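Local coordinates for uncharacterized conserved protein (Idiomarina loihiensis, PDB 2QSD) that is of unknown function and belongs to the DUF1543 family, built largely of antiparallel beta-sheets, at residues V13-T18 and P42-G47. Sequence-based numbering, arbitrary orientation.
Sequences VYVGGT and PAIRKG
Val15 and Ile44 are the nearest CA pair of the two segments, 8.2 Å from Val15 CA to Ile44 CA, a spacing bridged entirely by side chains. The motif is a split beta-alpha-beta crossover: strands 26-34 and 56-62 each pair antiparallel with strand 9-17 and so run parallel to each other, with 9-17 between them, and the chain joining them carries the short helix 41-47 across one face of the sheet, over the strand that lies between them. Val13 and Val15 point toward the helix, while Tyr14 between them faces the other way and lays its ring nearly parallel to that of His27.

The join is small and wholly apolar, burying 112 Å² in total, and Ile44 is the one helix residue in 42-47 that makes it. Its two branches divide the work. With chi1 at -66°, CG1 lies beside the backbone N and this arm meets Val13 tip to tip, where Ile44 CG1 is 4.2 Å from Val13 CG2. CG2, anti to the backbone N, heads for Val15, and the two side chains cross at a slant. Met37, in the loop before the helix, touches both Val13 and Ile44 and extends the apolar patch, as Leu57 and Phe60 do on the Val13 side. On the helix's next residue, Arg45 NE hydrogen-bonds to Pro179 O, tying the helix to the C-terminal tail. The tighter of the two Ile44 contacts is methyl against methyl, Val15 CG1 to Ile44 CG2 at 3.7 Å.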
ATOM      1  N   VAL A  13       0.982 -14.578   0.875  1.00 44.01           N
ATOM      2  CA  VAL A  13       2.202 -13.791   1.056  1.00 37.03           C
ATOM      3  C   VAL A  13       1.944 -12.295   0.904  1.00 43.17           C
ATOM      4  O   VAL A  13       1.178 -11.863   0.042  1.00 48.81           O
ATOM      5  CB  VAL A  13       3.349 -14.236   0.095  1.00 40.03           C
ATOM      6  CG1 VAL A  13       3.737 -15.678   0.334  1.00 45.19           C
ATOM      7  CG2 VAL A  13       2.964 -14.073  -1.348  1.00 47.70           C
ATOM      8  N   TYR A  14       2.581 -11.510   1.759  1.00 42.34           N
ATOM      9  CA  TYR A  14       2.467 -10.061   1.719  1.00 41.80           C
ATOM     10  C   TYR A  14       3.795  -9.552   1.193  1.00 42.20           C
ATOM     11  O   TYR A  14       4.836  -9.719   1.828  1.00 40.30           O
ATOM     12  CB  TYR A  14       2.189  -9.544   3.124  1.00 44.40           C
ATOM     13  CG  TYR A  14       1.927  -8.062   3.271  1.00 46.52           C
ATOM     14  CD1 TYR A  14       0.800  -7.465   2.701  1.00 48.23           C
ATOM     15  CD2 TYR A  14       2.779  -7.264   4.039  1.00 56.08           C
ATOM     16  CE1 TYR A  14       0.544  -6.103   2.855  1.00 48.69           C
ATOM     17  CE2 TYR A  14       2.534  -5.895   4.207  1.00 51.86           C
ATOM     18  CZ  TYR A  14       1.417  -5.325   3.612  1.00 50.52           C
ATOM     19  OH  TYR A  14       1.174  -3.983   3.772  1.00 49.19           O
ATOM     20  N   VAL A  15       3.767  -8.974   0.000  1.00 37.28           N
ATOM     21  CA  VAL A  15       4.999  -8.564  -0.658  1.00 34.95           C
ATOM     22  C   VAL A  15       5.025  -7.063  -0.862  1.00 39.75           C
ATOM     23  O   VAL A  15       3.981  -6.411  -0.864  1.00 47.58           O
ATOM     24  CB  VAL A  15       5.215  -9.306  -1.990  1.00 37.32           C
ATOM     25  CG1 VAL A  15       5.447 -10.774  -1.731  1.00 32.89           C
ATOM     26  CG2 VAL A  15       4.020  -9.125  -2.923  1.00 35.46           C
ATOM     27  N   GLY A  16       6.226  -6.521  -1.023  1.00 43.01           N
ATOM     28  CA  GLY A  16       6.420  -5.084  -1.152  1.00 32.93           C
ATOM     29  C   GLY A  16       7.445  -4.724  -2.202  1.00 39.55           C
ATOM     30  O   GLY A  16       8.322  -5.525  -2.550  1.00 38.70           O
ATOM     31  N   GLY A  17       7.338  -3.503  -2.705  1.00 35.49           N
ATOM     32  CA  GLY A  17       8.244  -3.026  -3.729  1.00 37.96           C
ATOM     33  C   GLY A  17       7.742  -1.750  -4.365  1.00 39.88           C
ATOM     34  O   GLY A  17       6.848  -1.083  -3.836  1.00 32.43           O
ATOM     35  N   THR A  18       8.311  -1.422  -5.517  1.00 35.40           N
ATOM     36  CA  THR A  18       7.990  -0.175  -6.182  1.00 40.60           C
ATOM     37  C   THR A  18       7.217  -0.400  -7.491  1.00 38.47           C
ATOM     38  O   THR A  18       7.157  -1.520  -8.007  1.00 40.49           O
ATOM     39  CB  THR A  18       9.274   0.691  -6.375  1.00 45.30           C
ATOM     40  OG1 THR A  18       8.910   1.985  -6.859  1.00 70.16           O
ATOM     41  CG2 THR A  18      10.244   0.046  -7.350  1.00 40.29           C
ATOM     42  N   PRO A  42       9.291 -17.842  -8.096  1.00 52.49           N
ATOM     43  CA  PRO A  42       8.876 -17.503  -9.467  1.00 50.69           C
ATOM     44  C   PRO A  42       7.440 -17.004  -9.592  1.00 48.87           C
ATOM     45  O   PRO A  42       7.183 -16.056 -10.338  1.00 53.23           O
ATOM     46  CB  PRO A  42       9.031 -18.834 -10.217  1.00 45.84           C
ATOM     47  CG  PRO A  42      10.114 -19.530  -9.491  1.00 50.95           C
ATOM     48  CD  PRO A  42       9.844 -19.213  -8.046  1.00 52.42           C
ATOM     49  N   ALA A  43       6.526 -17.632  -8.856  1.00 43.41           N
ATOM     50  CA  ALA A  43       5.117 -17.275  -8.899  1.00 40.73           C
ATOM     51  C   ALA A  43       4.845 -15.948  -8.200  1.00 42.09           C
ATOM     52  O   ALA A  43       3.907 -15.239  -8.558  1.00 51.36           O
ATOM     53  CB  ALA A  43       4.265 -18.382  -8.297  1.00 37.81           C
ATOM     54  N   ILE A  44       5.663 -15.619  -7.202  1.00 41.62           N
ATOM     55  CA  ILE A  44       5.562 -14.328  -6.530  1.00 42.30           C
ATOM     56  C   ILE A  44       6.031 -13.228  -7.470  1.00 42.51           C
ATOM     57  O   ILE A  44       5.320 -12.237  -7.677  1.00 44.63           O
ATOM     58  CB  ILE A  44       6.372 -14.292  -5.222  1.00 40.88           C
ATOM     59  CG1 ILE A  44       5.762 -15.257  -4.211  1.00 35.11           C
ATOM     60  CG2 ILE A  44       6.392 -12.875  -4.636  1.00 33.33           C
ATOM     61  CD1 ILE A  44       6.604 -15.449  -2.978  1.00 42.22           C
ATOM     62  N   ARG A  45       7.212 -13.431  -8.054  1.00 40.23           N
ATOM     63  CA  ARG A  45       7.775 -12.502  -9.038  1.00 46.51           C
ATOM     64  C   ARG A  45       6.852 -12.229 -10.221  1.00 44.89           C
ATOM     65  O   ARG A  45       6.700 -11.077 -10.621  1.00 51.95           O
ATOM     66  CB  ARG A  45       9.140 -12.975  -9.532  1.00 39.27           C
ATOM     67  CG  ARG A  45      10.253 -12.743  -8.527  1.00 49.36           C
ATOM     68  CD  ARG A  45      11.592 -12.585  -9.225  1.00 57.97           C
ATOM     69  NE  ARG A  45      12.623 -12.025  -8.349  1.00 64.71           N
ATOM     70  CZ  ARG A  45      12.779 -10.727  -8.092  1.00 62.83           C
ATOM     71  NH1 ARG A  45      13.751 -10.327  -7.282  1.00 56.22           N
ATOM     72  NH2 ARG A  45      11.964  -9.823  -8.632  1.00 63.74           N
ATOM     73  N   LYS A  46       6.215 -13.272 -10.750  1.00 42.20           N
ATOM     74  CA  LYS A  46       5.322 -13.100 -11.897  1.00 50.05           C
ATOM     75  C   LYS A  46       3.931 -12.580 -11.523  1.00 50.04           C
ATOM     76  O   LYS A  46       3.200 -12.089 -12.384  1.00 58.49           O
ATOM     77  CB  LYS A  46       5.249 -14.375 -12.757  1.00 55.25           C
ATOM     78  CG  LYS A  46       4.291 -15.452 -12.277  1.00 73.61           C
ATOM     79  CD  LYS A  46       3.875 -16.379 -13.427  1.00 96.65           C
ATOM     80  CE  LYS A  46       5.035 -17.231 -13.952  1.00103.01           C
ATOM     81  NZ  LYS A  46       4.610 -18.132 -15.067  1.00104.70           N
ATOM     82  N   GLY A  47       3.570 -12.681 -10.246  1.00 48.31           N
ATOM     83  CA  GLY A  47       2.298 -12.144  -9.762  1.00 42.23           C
ATOM     84  C   GLY A  47       2.393 -10.692  -9.308  1.00 46.87           C
ATOM     85  O   GLY A  47       1.377  -9.992  -9.242  1.00 44.93           O
TER